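Local coordinates for DUF269-containing protein (Cyanothece sp. ATCC 51142, PDB 3NJ2), which is of unknown function but, as a member of the DUF269 family, is associated with nitrogen fixation in this cyanobacterium, at residues B[45-50]-B[92-97]; B[63-68]-B[86-91]; B[142-147]-B[151-156]; B[102-107]-B[163-168]. All blocks are in the same frame, centred on the assembly; numbering follows the deposited sequence.

Interaction 1: B[45-50]-B[92-97]; sequences RAYDHY and YFRAIA
Y47 and R94 meet in a single flat stack, a cation-pi pair at the protein surface. The guanidinium lies on one face of the phenol ring with the two planes only 15° apart and their centres 4.0 Å from each other, R94 CZ standing 3.9 Å from the centroid of the Y47 ring. The terminal nitrogen NH1 sits over the middle of the ring, while NE lies nearer the phenol oxygen. A tyrosine suits this place because its electron-rich face can take a delocalised cation; an arginine suits it because its planar head can lie flat and still offer N-H groups at its rim.

The apolar part of the contact is the arm that delivers the head. R94 is extended from CG to NE (chi2 164°, chi3 174°), which carries CD along the ring rim, 3.8 Å from Y47 CE2.

Y47 follows the end of helix 35-46, and R94 lies midway along helix 83-104. The ring of Y47 also rests on C91 and L87, one and two turns back along that helix, and R94 packs on Q43 of helix 35-46 and V110 of strand 109-114, placing the stack where the two helices and the sheet edge come together.

Interaction 2: B[63-68]-B[86-91]; sequences APYVIP and KLRILC
P64 and Y65, in a short 3-10 turn that follows helix 58-62, pack on R88 of helix 83-104: a loop-on-helix contact in which one arginine is met both by a proline ring and by a tyrosine.

P64 comes first. Its CB touches R88 CD at 3.8 Å, the rigid ring giving the aliphatic arm a firm surface. Its carbonyl oxygen lies over one face of the guanidinium, and a water ties the two residues together, donating to P64 O and accepting from R88 NE, each at 2.9 Å. The bend of the arginine at chi3 (-62°) brings NE to this water.

Y65 next lays its ring alongside the arginine, the two side chains passing in opposite directions. R88 CD sits over the ring face as a CH-pi contact, 3.9 Å from the Y65 centroid, whereas the guanidinium stands nearly upright to the ring, at 85°. A tyrosine fits because its face takes the methylenes and its hydroxyl goes on to the helix backbone. The ring also packs on L40 and I44 of helix 35-46 and on L150 of helix 147-167, which bury it.

Farther along, the chain is tied to a second loop, the backbones of Y65 and I67 both bonding to that of F144.

At the far end of Y65, OH donates to R88 O at 2.7 Å, in the carbonyl plane on a lone pair, and touches C91 CB at 3.4 Å.

Interaction 3: B[142-147]-B[151-156]; sequences FGFDTL and NDQGTK
F144 and Q153 meet with the amide at the rim of the ring. Q153 OE1 is 3.0 Å from F144 CE1, close to the ring plane, so the oxygen faces the weakly positive ring hydrogens rather than the pi cloud. The amide plane is turned 66° from the ring. Q153 gets there with CG anti to its carbonyl carbon (chi1 -61°) and a straight chain beyond (chi2 176°), which lets a long polar side chain run out from the helix to the ring edge. F144 points its own CB toward the helix, and its flat ring suits a buried place between the loop and two helices.

The other join is the first turn of the helix, where N151 N donates to L147 O at 2.8 Å. The amide oxygen of N151 bonds to S34 OG. One turn on, T155 OG1 donates to N151 O at 2.8 Å, coming from the opposite face of the carbonyl to T155 N.

T146 is the N-cap of helix 147-167, its OG1 accepting from K149 N. L147 packs on helix 24-33, N151 faces helix 35-46, and both F144 and Q153 rest against Y92 of helix 83-104.

Interaction 4: B[102-107]-B[163-168]; sequences KETGLL and ELVNKF
V165 fits between T104 and L106, a small apolar contact built round an ST turn at the C-terminal end of helix 83-104. Each methyl of the valine has its own partner. CG1 meets T104 CB at 3.8 Å, the two side chains reaching toward each other tip to tip, and CG2 meets L106 CD2 at the same 3.8 Å, the leucine crossing it at a slant. The branching of V165 at CB suits this double task: CG1 is anti to the backbone N (chi1 -179°), and CG2 turns to the other side, toward the leucine.

T104 is held by its hydroxyl, which takes part in two bonds. OG1 accepts from L106 N at 3.1 Å, with an N-H...O angle of 161°, and also bonds to I100 O in the preceding helical turn. A threonine can thus close the turn with its oxygen and present its carbon side to the valine. Between T104 and L106, G105 leaves the helix with positive phi (84°), a backbone conformation that glycine adopts readily.

Farther out, V165 packs on I100 and on V131 of strand 129-136, while L164 and F168 touch K128 and V171 of the second subunit.

At the solvent side, a water donates to N166 OD1 at 3.1 Å and, weakly, to E103 O at 3.3 Å.

In the fold
Helix 83-104 joins interactions 1, 2 and 4, giving R94, R88 and T104 in turn, while helix 147-167 serves interactions 3 and 4. Interactions 1 and 2 are neighbours, their centres about 11 Å apart, with L87 CD1 packed 3.7 Å from R94 NH1. Interactions 2 and 3 lie about 10 Å apart and share a probable backbone pairing, Y65 O with F144 N and I67 N with F144 O, both at 2.9 Å. Y92 links interaction 1 to interaction 3, its CE1 being 3.7 Å from F144 CZ. Interaction 4 stands apart, about 26 Å from the centre of interaction 2, near the second subunit.

Interaction 1: B[45-50]-B[92-97]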
loop_
_atom_site.group_PDB
_atom_site.type_symbol
_atom_site.label_atom_id
_atom_site.label_comp_id
_atom_site.label_asym_id
_atom_site.label_seq_id
_atom_site.Cartn_x
_atom_site.Cartn_y
_atom_site.Cartn_z
ATOM N N ARG B 45 12.214 16.667 7.339
ATOM C CA ARG B 45 12.054 17.568 8.508
ATOM C C ARG B 45 10.680 17.534 9.101
ATOM O O ARG B 45 10.464 17.794 10.307
ATOM C CB ARG B 45 12.423 19.006 8.127
ATOM C CG ARG B 45 13.963 19.140 7.729
ATOM C CD ARG B 45 14.350 20.617 7.550
ATOM N NE ARG B 45 15.724 20.969 7.129
ATOM C CZ ARG B 45 16.797 20.913 7.924
ATOM N NH1 ARG B 45 16.632 20.599 9.202
ATOM N NH2 ARG B 45 17.968 21.147 7.400
ATOM N N ALA B 46 9.700 17.237 8.261
ATOM C CA ALA B 46 8.307 17.222 8.697
ATOM C C ALA B 46 8.013 15.968 9.533
ATOM O O ALA B 46 7.027 15.941 10.256
ATOM C CB ALA B 46 7.407 17.273 7.433
ATOM N N TYR B 47 8.856 14.938 9.418
ATOM C CA TYR B 47 8.620 13.658 10.078
ATOM C C TYR B 47 9.696 13.338 11.093
ATOM O O TYR B 47 10.348 12.276 11.082
ATOM C CB TYR B 47 8.354 12.530 9.046
ATOM C CG TYR B 47 7.043 12.744 8.292
ATOM C CD1 TYR B 47 5.810 12.328 8.828
ATOM C CD2 TYR B 47 7.030 13.345 7.028
ATOM C CE1 TYR B 47 4.634 12.504 8.135
ATOM C CE2 TYR B 47 5.855 13.568 6.318
ATOM C CZ TYR B 47 4.631 13.143 6.884
ATOM O OH TYR B 47 3.476 13.376 6.175
ATOM N N ASP B 48 9.914 14.314 11.951
ATOM C CA ASP B 48 11.031 14.331 12.873
ATOM C C ASP B 48 10.475 14.514 14.273
ATOM O O ASP B 48 10.359 15.662 14.747
ATOM C CB ASP B 48 11.934 15.518 12.494
ATOM C CG ASP B 48 13.188 15.633 13.363
ATOM O OD1 ASP B 48 13.477 14.762 14.194
ATOM O OD2 ASP B 48 13.921 16.617 13.179
ATOM N N HIS B 49 10.158 13.383 14.920
ATOM C CA HIS B 49 9.511 13.390 16.215
ATOM C C HIS B 49 10.285 14.240 17.219
ATOM O O HIS B 49 9.750 15.221 17.745
ATOM C CB HIS B 49 9.263 11.956 16.747
ATOM C CG HIS B 49 8.749 11.924 18.160
ATOM N ND1 HIS B 49 9.429 11.296 19.190
ATOM C CD2 HIS B 49 7.642 12.474 18.720
ATOM C CE1 HIS B 49 8.753 11.451 20.318
ATOM N NE2 HIS B 49 7.661 12.157 20.058
ATOM N N TYR B 50 11.552 13.894 17.445
ATOM C CA TYR B 50 12.370 14.608 18.454
ATOM C C TYR B 50 12.945 15.980 18.019
ATOM O O TYR B 50 13.579 16.667 18.838
ATOM C CB TYR B 50 13.532 13.748 18.973
ATOM C CG TYR B 50 13.317 12.260 18.867
ATOM C CD1 TYR B 50 12.671 11.541 19.890
ATOM C CD2 TYR B 50 13.735 11.571 17.721
ATOM C CE1 TYR B 50 12.456 10.168 19.766
ATOM C CE2 TYR B 50 13.524 10.212 17.589
ATOM C CZ TYR B 50 12.891 9.525 18.610
ATOM O OH TYR B 50 12.706 8.191 18.457
ATOM N N TYR B 92 10.877 9.716 0.629
ATOM C CA TYR B 92 11.195 9.756 -0.801
ATOM C C TYR B 92 9.947 9.778 -1.628
ATOM O O TYR B 92 9.744 10.704 -2.492
ATOM C CB TYR B 92 12.083 8.536 -1.141
ATOM C CG TYR B 92 12.503 8.419 -2.570
ATOM C CD1 TYR B 92 13.553 9.224 -3.098
ATOM C CD2 TYR B 92 11.917 7.485 -3.400
ATOM C CE1 TYR B 92 13.995 9.091 -4.433
ATOM C CE2 TYR B 92 12.381 7.323 -4.678
ATOM C CZ TYR B 92 13.407 8.144 -5.184
ATOM O OH TYR B 92 13.789 7.996 -6.485
ATOM N N PHE B 93 9.026 8.858 -1.359
ATOM C CA PHE B 93 7.785 8.836 -2.149
ATOM C C PHE B 93 6.856 9.999 -1.850
ATOM O O PHE B 93 6.131 10.430 -2.747
ATOM C CB PHE B 93 7.145 7.433 -2.180
ATOM C CG PHE B 93 7.999 6.460 -2.984
ATOM C CD1 PHE B 93 7.910 6.499 -4.375
ATOM C CD2 PHE B 93 8.866 5.500 -2.349
ATOM C CE1 PHE B 93 8.722 5.705 -5.063
ATOM C CE2 PHE B 93 9.716 4.703 -3.092
ATOM C CZ PHE B 93 9.627 4.807 -4.469
ATOM N N ARG B 94 6.859 10.458 -0.577
ATOM C CA ARG B 94 6.061 11.680 -0.253
ATOM C C ARG B 94 6.632 12.893 -0.936
ATOM O O ARG B 94 5.838 13.855 -1.277
ATOM C CB ARG B 94 6.115 11.936 1.245
ATOM C CG ARG B 94 5.160 10.935 2.031
ATOM C CD ARG B 94 5.583 10.993 3.525
ATOM N NE ARG B 94 4.641 10.195 4.309
ATOM C CZ ARG B 94 4.883 9.715 5.535
ATOM N NH1 ARG B 94 6.069 9.903 6.139
ATOM N NH2 ARG B 94 3.956 8.979 6.117
ATOM N N ALA B 95 7.929 12.933 -1.120
ATOM C CA ALA B 95 8.605 14.074 -1.782
ATOM C C ALA B 95 8.149 14.111 -3.281
ATOM O O ALA B 95 7.887 15.220 -3.859
ATOM C CB ALA B 95 10.083 13.930 -1.614
ATOM N N ILE B 96 8.055 12.900 -3.866
ATOM C CA ILE B 96 7.681 12.748 -5.248
ATOM C C ILE B 96 6.199 13.195 -5.333
ATOM O O ILE B 96 5.803 14.027 -6.225
ATOM C CB ILE B 96 7.882 11.283 -5.680
ATOM C CG1 ILE B 96 9.339 11.075 -5.868
ATOM C CG2 ILE B 96 7.044 11.026 -7.091
ATOM C CD1 ILE B 96 9.681 9.598 -5.897
ATOM N N ALA B 97 5.368 12.741 -4.408
ATOM C CA ALA B 97 3.918 12.990 -4.382
ATOM C C ALA B 97 3.696 14.521 -4.229
ATOM O O ALA B 97 2.897 15.146 -4.897
ATOM C CB ALA B 97 3.279 12.253 -3.243
#

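Interaction 2: B[63-68]-B[86-91]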
loop_
_atom_site.group_PDB
_atom_site.type_symbol
_atom_site.label_atom_id
_atom_site.label_comp_id
_atom_site.label_asym_id
_atom_site.label_seq_id
_atom_site.Cartn_x
_atom_site.Cartn_y
_atom_site.Cartn_z
ATOM N N ALA B 63 21.932 13.182 3.752
ATOM C CA ALA B 63 23.083 12.305 3.509
ATOM C C ALA B 63 22.806 10.820 3.696
ATOM O O ALA B 63 23.431 10.056 2.965
ATOM C CB ALA B 63 24.309 12.679 4.483
ATOM N N PRO B 64 21.877 10.479 4.601
ATOM C CA PRO B 64 21.633 8.996 4.731
ATOM C C PRO B 64 21.045 8.312 3.501
ATOM O O PRO B 64 21.007 7.042 3.504
ATOM C CB PRO B 64 20.615 8.892 5.878
ATOM C CG PRO B 64 21.022 10.078 6.744
ATOM C CD PRO B 64 21.160 11.201 5.685
ATOM N N TYR B 65 20.565 9.075 2.549
ATOM C CA TYR B 65 20.084 8.512 1.245
ATOM C C TYR B 65 21.213 8.116 0.332
ATOM O O TYR B 65 20.960 7.480 -0.710
ATOM C CB TYR B 65 19.217 9.575 0.532
ATOM C CG TYR B 65 17.840 9.720 1.126
ATOM C CD1 TYR B 65 17.598 10.587 2.208
ATOM C CD2 TYR B 65 16.770 8.959 0.650
ATOM C CE1 TYR B 65 16.331 10.711 2.757
ATOM C CE2 TYR B 65 15.543 9.047 1.182
ATOM C CZ TYR B 65 15.292 9.907 2.268
ATOM O OH TYR B 65 14.010 9.992 2.773
ATOM N N VAL B 66 22.418 8.658 0.569
ATOM C CA VAL B 66 23.554 8.423 -0.320
ATOM C C VAL B 66 24.508 7.515 0.363
ATOM O O VAL B 66 25.022 7.809 1.438
ATOM C CB VAL B 66 24.179 9.807 -0.802
ATOM C CG1 VAL B 66 25.373 9.621 -1.736
ATOM C CG2 VAL B 66 23.089 10.653 -1.514
ATOM N N ILE B 67 24.730 6.346 -0.257
ATOM C CA ILE B 67 25.467 5.294 0.410
ATOM C C ILE B 67 26.214 4.626 -0.708
ATOM O O ILE B 67 25.608 4.235 -1.690
ATOM C CB ILE B 67 24.500 4.200 1.086
ATOM C CG1 ILE B 67 23.500 4.714 2.128
ATOM C CG2 ILE B 67 25.346 3.206 1.897
ATOM C CD1 ILE B 67 22.363 3.663 2.484
ATOM N N PRO B 68 27.543 4.486 -0.565
ATOM C CA PRO B 68 28.358 3.836 -1.579
ATOM C C PRO B 68 27.830 2.432 -1.980
ATOM O O PRO B 68 27.465 1.652 -1.114
ATOM C CB PRO B 68 29.750 3.761 -0.907
ATOM C CG PRO B 68 29.741 4.903 0.161
ATOM C CD PRO B 68 28.297 4.819 0.658
ATOM N N LYS B 86 12.640 2.555 6.633
ATOM C CA LYS B 86 11.262 2.584 6.114
ATOM C C LYS B 86 10.724 4.030 5.976
ATOM O O LYS B 86 10.151 4.385 4.936
ATOM C CB LYS B 86 10.331 1.731 6.939
ATOM C CG LYS B 86 8.968 1.755 6.434
ATOM C CD LYS B 86 8.071 0.851 7.249
ATOM C CE LYS B 86 6.765 0.662 6.526
ATOM N NZ LYS B 86 6.009 -0.454 7.225
ATOM N N LEU B 87 11.032 4.840 6.995
ATOM C CA LEU B 87 10.653 6.267 6.988
ATOM C C LEU B 87 11.418 7.010 5.881
ATOM O O LEU B 87 10.790 7.868 5.207
ATOM C CB LEU B 87 10.917 6.857 8.418
ATOM C CG LEU B 87 10.412 8.324 8.466
ATOM C CD1 LEU B 87 8.934 8.587 8.139
ATOM C CD2 LEU B 87 10.614 8.827 9.903
ATOM N N ARG B 88 12.668 6.683 5.596
ATOM C CA ARG B 88 13.366 7.257 4.400
ATOM C C ARG B 88 12.660 6.923 3.122
ATOM O O ARG B 88 12.497 7.792 2.306
ATOM C CB ARG B 88 14.885 6.895 4.208
ATOM C CG ARG B 88 15.764 7.598 5.278
ATOM C CD ARG B 88 17.182 7.600 4.844
ATOM N NE ARG B 88 17.658 6.195 4.720
ATOM C CZ ARG B 88 18.038 5.453 5.765
ATOM N NH1 ARG B 88 18.022 5.953 7.011
ATOM N NH2 ARG B 88 18.439 4.190 5.592
ATOM N N ILE B 89 12.251 5.678 2.952
ATOM C CA ILE B 89 11.591 5.358 1.703
ATOM C C ILE B 89 10.228 6.061 1.684
ATOM O O ILE B 89 9.895 6.595 0.582
ATOM C CB ILE B 89 11.298 3.848 1.664
ATOM C CG1 ILE B 89 12.574 3.087 1.767
ATOM C CG2 ILE B 89 10.525 3.459 0.335
ATOM C CD1 ILE B 89 12.412 1.563 1.891
ATOM N N LEU B 90 9.453 6.166 2.788
ATOM C CA LEU B 90 8.180 6.906 2.783
ATOM C C LEU B 90 8.419 8.372 2.426
ATOM O O LEU B 90 7.712 8.905 1.552
ATOM C CB LEU B 90 7.541 6.748 4.151
ATOM C CG LEU B 90 6.063 6.914 4.380
ATOM C CD1 LEU B 90 5.232 6.233 3.286
ATOM C CD2 LEU B 90 5.825 6.215 5.723
ATOM N N CYS B 91 9.495 8.954 2.948
ATOM C CA CYS B 91 9.747 10.364 2.670
ATOM C C CYS B 91 10.143 10.646 1.246
ATOM O O CYS B 91 9.694 11.663 0.651
ATOM C CB CYS B 91 10.805 10.938 3.611
ATOM S SG CYS B 91 10.115 11.228 5.329
HETATM O O HOH W 1 19.080 5.240 2.410
#

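Interaction 3: B[142-147]-B[151-156]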
loop_
_atom_site.group_PDB
_atom_site.type_symbol
_atom_site.label_atom_id
_atom_site.label_comp_id
_atom_site.label_asym_id
_atom_site.label_seq_id
_atom_site.Cartn_x
_atom_site.Cartn_y
_atom_site.Cartn_z
ATOM N N PHE B 142 17.960 0.353 0.721
ATOM C CA PHE B 142 17.469 1.559 -0.008
ATOM C C PHE B 142 18.544 2.619 0.049
ATOM O O PHE B 142 19.055 2.953 1.126
ATOM C CB PHE B 142 16.192 2.070 0.625
ATOM C CG PHE B 142 15.588 3.194 -0.098
ATOM C CD1 PHE B 142 14.937 2.987 -1.328
ATOM C CD2 PHE B 142 15.731 4.473 0.422
ATOM C CE1 PHE B 142 14.357 4.069 -1.991
ATOM C CE2 PHE B 142 15.138 5.535 -0.202
ATOM C CZ PHE B 142 14.523 5.364 -1.421
ATOM N N GLY B 143 18.800 3.212 -1.097
ATOM C CA GLY B 143 19.835 4.264 -1.141
ATOM C C GLY B 143 20.373 4.430 -2.554
ATOM O O GLY B 143 19.977 3.678 -3.499
ATOM N N PHE B 144 21.236 5.456 -2.719
ATOM C CA PHE B 144 21.730 5.864 -4.030
ATOM C C PHE B 144 23.207 6.142 -4.041
ATOM O O PHE B 144 23.763 6.544 -3.021
ATOM C CB PHE B 144 20.987 7.139 -4.486
ATOM C CG PHE B 144 19.452 6.985 -4.519
ATOM C CD1 PHE B 144 18.798 6.658 -5.694
ATOM C CD2 PHE B 144 18.706 7.054 -3.320
ATOM C CE1 PHE B 144 17.375 6.475 -5.656
ATOM C CE2 PHE B 144 17.294 6.825 -3.294
ATOM C CZ PHE B 144 16.652 6.566 -4.478
ATOM N N ASP B 145 23.875 5.821 -5.156
ATOM C CA ASP B 145 25.337 6.042 -5.178
ATOM C C ASP B 145 25.814 7.453 -4.904
ATOM O O ASP B 145 26.864 7.641 -4.334
ATOM C CB ASP B 145 25.975 5.620 -6.499
ATOM C CG ASP B 145 25.744 4.149 -6.825
ATOM O OD1 ASP B 145 25.401 3.345 -5.913
ATOM O OD2 ASP B 145 25.900 3.842 -8.044
ATOM N N THR B 146 25.049 8.441 -5.373
ATOM C CA THR B 146 25.464 9.836 -5.328
ATOM C C THR B 146 24.233 10.706 -5.256
ATOM O O THR B 146 23.097 10.249 -5.479
ATOM C CB THR B 146 26.101 10.308 -6.615
ATOM O OG1 THR B 146 25.143 10.167 -7.661
ATOM C CG2 THR B 146 27.384 9.511 -7.016
ATOM N N LEU B 147 24.441 11.943 -4.816
ATOM C CA LEU B 147 23.344 12.915 -4.778
ATOM C C LEU B 147 22.697 13.078 -6.135
ATOM O O LEU B 147 21.479 13.225 -6.239
ATOM C CB LEU B 147 23.847 14.315 -4.320
ATOM C CG LEU B 147 23.961 14.334 -2.799
ATOM C CD1 LEU B 147 24.954 15.540 -2.547
ATOM C CD2 LEU B 147 22.579 14.436 -2.112
ATOM N N ASN B 151 18.829 12.615 -7.067
ATOM C CA ASN B 151 18.068 13.706 -7.566
ATOM C C ASN B 151 17.428 13.306 -8.918
ATOM O O ASN B 151 16.253 13.554 -9.153
ATOM C CB ASN B 151 18.958 14.918 -7.790
ATOM C CG ASN B 151 18.182 16.020 -8.365
ATOM O OD1 ASN B 151 17.176 16.400 -7.781
ATOM N ND2 ASN B 151 18.629 16.582 -9.496
ATOM N N ASP B 152 18.217 12.611 -9.744
ATOM C CA ASP B 152 17.715 12.297 -11.067
ATOM C C ASP B 152 16.594 11.254 -10.976
ATOM O O ASP B 152 15.557 11.358 -11.691
ATOM C CB ASP B 152 18.800 11.729 -11.964
ATOM C CG ASP B 152 19.901 12.766 -12.349
ATOM O OD1 ASP B 152 19.728 14.001 -12.180
ATOM O OD2 ASP B 152 20.969 12.294 -12.803
ATOM N N GLN B 153 16.745 10.222 -10.117
ATOM C CA GLN B 153 15.663 9.257 -9.998
ATOM C C GLN B 153 14.393 9.816 -9.394
ATOM O O GLN B 153 13.301 9.542 -9.919
ATOM C CB GLN B 153 16.093 8.024 -9.233
ATOM C CG GLN B 153 17.192 7.365 -9.962
ATOM C CD GLN B 153 17.776 6.177 -9.264
ATOM O OE1 GLN B 153 17.098 5.481 -8.468
ATOM N NE2 GLN B 153 19.071 5.933 -9.545
ATOM N N GLY B 154 14.499 10.641 -8.345
ATOM C CA GLY B 154 13.243 11.235 -7.777
ATOM C C GLY B 154 12.578 12.207 -8.770
ATOM O O GLY B 154 11.302 12.222 -8.937
ATOM N N THR B 155 13.405 12.967 -9.485
ATOM C CA THR B 155 12.891 13.909 -10.522
ATOM C C THR B 155 12.167 13.174 -11.655
ATOM O O THR B 155 11.014 13.493 -11.990
ATOM C CB THR B 155 13.986 14.837 -11.049
ATOM O OG1 THR B 155 14.500 15.620 -9.970
ATOM C CG2 THR B 155 13.454 15.821 -12.066
ATOM N N LYS B 156 12.834 12.133 -12.147
ATOM C CA LYS B 156 12.178 11.295 -13.200
ATOM C C LYS B 156 10.849 10.722 -12.749
ATOM O O LYS B 156 9.844 10.759 -13.533
ATOM C CB LYS B 156 13.106 10.213 -13.608
ATOM C CG LYS B 156 12.651 9.424 -14.865
ATOM C CD LYS B 156 13.803 8.500 -15.270
ATOM C CE LYS B 156 13.595 7.031 -14.890
ATOM N NZ LYS B 156 14.625 6.093 -15.570
#

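Interaction 4: B[102-107]-B[163-168]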
loop_
_atom_site.group_PDB
_atom_site.type_symbol
_atom_site.label_atom_id
_atom_site.label_comp_id
_atom_site.label_asym_id
_atom_site.label_seq_id
_atom_site.Cartn_x
_atom_site.Cartn_y
_atom_site.Cartn_z
ATOM N N LYS B 102 2.052 19.778 -6.357
ATOM C CA LYS B 102 2.401 21.202 -6.645
ATOM C C LYS B 102 2.201 21.537 -8.117
ATOM O O LYS B 102 1.698 22.633 -8.484
ATOM C CB LYS B 102 3.871 21.475 -6.282
ATOM C CG LYS B 102 4.050 21.677 -4.810
ATOM C CD LYS B 102 5.374 22.281 -4.550
ATOM C CE LYS B 102 5.338 22.990 -3.207
ATOM N NZ LYS B 102 6.692 22.912 -2.632
ATOM N N GLU B 103 2.612 20.674 -9.012
ATOM C CA GLU B 103 2.635 21.024 -10.432
ATOM C C GLU B 103 1.312 20.746 -11.113
ATOM O O GLU B 103 1.027 21.328 -12.155
ATOM C CB GLU B 103 3.781 20.240 -11.123
ATOM C CG GLU B 103 5.219 20.596 -10.673
ATOM C CD GLU B 103 5.752 21.855 -11.348
ATOM O OE1 GLU B 103 6.547 21.696 -12.307
ATOM O OE2 GLU B 103 5.214 22.953 -10.974
ATOM N N THR B 104 0.511 19.843 -10.555
ATOM C CA THR B 104 -0.779 19.495 -11.216
ATOM C C THR B 104 -2.070 19.886 -10.452
ATOM O O THR B 104 -3.159 19.886 -11.012
ATOM C CB THR B 104 -0.883 17.955 -11.462
ATOM O OG1 THR B 104 -0.995 17.281 -10.194
ATOM C CG2 THR B 104 0.259 17.471 -12.305
ATOM N N GLY B 105 -1.977 20.161 -9.148
ATOM C CA GLY B 105 -3.133 20.373 -8.327
ATOM C C GLY B 105 -3.778 19.124 -7.797
ATOM O O GLY B 105 -4.666 19.190 -6.903
ATOM N N LEU B 106 -3.287 17.961 -8.270
ATOM C CA LEU B 106 -3.935 16.663 -7.848
ATOM C C LEU B 106 -3.507 16.283 -6.400
ATOM O O LEU B 106 -2.340 16.119 -6.145
ATOM C CB LEU B 106 -3.523 15.507 -8.810
ATOM C CG LEU B 106 -4.233 14.207 -8.398
ATOM C CD1 LEU B 106 -5.803 14.200 -8.566
ATOM C CD2 LEU B 106 -3.708 13.095 -9.273
ATOM N N LEU B 107 -4.442 16.175 -5.472
ATOM C CA LEU B 107 -4.092 15.761 -4.114
ATOM C C LEU B 107 -3.631 14.296 -4.186
ATOM O O LEU B 107 -4.368 13.472 -4.761
ATOM C CB LEU B 107 -5.347 15.862 -3.197
ATOM C CG LEU B 107 -5.776 17.358 -3.025
ATOM C CD1 LEU B 107 -7.157 17.418 -2.369
ATOM C CD2 LEU B 107 -4.816 18.279 -2.283
ATOM N N GLU B 163 3.178 13.513 -15.951
ATOM C CA GLU B 163 2.721 13.151 -17.330
ATOM C C GLU B 163 1.456 12.317 -17.249
ATOM O O GLU B 163 0.484 12.519 -18.020
ATOM C CB GLU B 163 3.792 12.434 -18.073
ATOM C CG GLU B 163 4.991 13.259 -18.583
ATOM C CD GLU B 163 6.106 12.329 -19.119
ATOM O OE1 GLU B 163 5.934 11.045 -19.147
ATOM O OE2 GLU B 163 7.174 12.880 -19.509
ATOM N N LEU B 164 1.369 11.439 -16.246
ATOM C CA LEU B 164 0.162 10.634 -16.108
ATOM C C LEU B 164 -1.061 11.436 -15.757
ATOM O O LEU B 164 -2.091 11.223 -16.358
ATOM C CB LEU B 164 0.387 9.489 -15.076
ATOM C CG LEU B 164 1.228 8.329 -15.536
ATOM C CD1 LEU B 164 1.604 7.441 -14.315
ATOM C CD2 LEU B 164 0.522 7.554 -16.596
ATOM N N VAL B 165 -0.947 12.366 -14.810
ATOM C CA VAL B 165 -2.082 13.218 -14.459
ATOM C C VAL B 165 -2.515 14.037 -15.713
ATOM O O VAL B 165 -3.720 14.136 -15.981
ATOM C CB VAL B 165 -1.738 14.229 -13.361
ATOM C CG1 VAL B 165 -2.972 15.124 -12.980
ATOM C CG2 VAL B 165 -1.223 13.540 -12.141
ATOM N N ASN B 166 -1.541 14.537 -16.489
ATOM C CA ASN B 166 -1.866 15.341 -17.681
ATOM C C ASN B 166 -2.557 14.458 -18.704
ATOM O O ASN B 166 -3.411 14.918 -19.469
ATOM C CB ASN B 166 -0.606 15.880 -18.285
ATOM C CG ASN B 166 -0.069 17.036 -17.520
ATOM O OD1 ASN B 166 -0.840 17.752 -16.876
ATOM N ND2 ASN B 166 1.226 17.298 -17.682
ATOM N N LYS B 167 -2.208 13.180 -18.733
ATOM C CA LYS B 167 -2.780 12.281 -19.759
ATOM C C LYS B 167 -4.186 11.783 -19.356
ATOM O O LYS B 167 -5.052 11.608 -20.291
ATOM C CB LYS B 167 -1.784 11.145 -20.000
ATOM C CG LYS B 167 -2.128 10.198 -21.094
ATOM C CD LYS B 167 -0.846 9.489 -21.472
ATOM C CE LYS B 167 -1.130 8.287 -22.354
ATOM N NZ LYS B 167 0.131 7.648 -22.828
ATOM N N PHE B 168 -4.533 11.689 -18.056
ATOM C CA PHE B 168 -5.718 10.956 -17.530
ATOM C C PHE B 168 -6.495 11.793 -16.554
ATOM O O PHE B 168 -6.761 11.395 -15.427
ATOM C CB PHE B 168 -5.255 9.583 -16.919
ATOM C CG PHE B 168 -4.644 8.656 -17.892
ATOM C CD1 PHE B 168 -5.361 8.208 -19.014
ATOM C CD2 PHE B 168 -3.369 8.147 -17.684
ATOM C CE1 PHE B 168 -4.774 7.305 -19.938
ATOM C CE2 PHE B 168 -2.811 7.236 -18.588
ATOM C CZ PHE B 168 -3.531 6.822 -19.730
HETATM O O HOH W 2 0.641 19.713 -15.016
#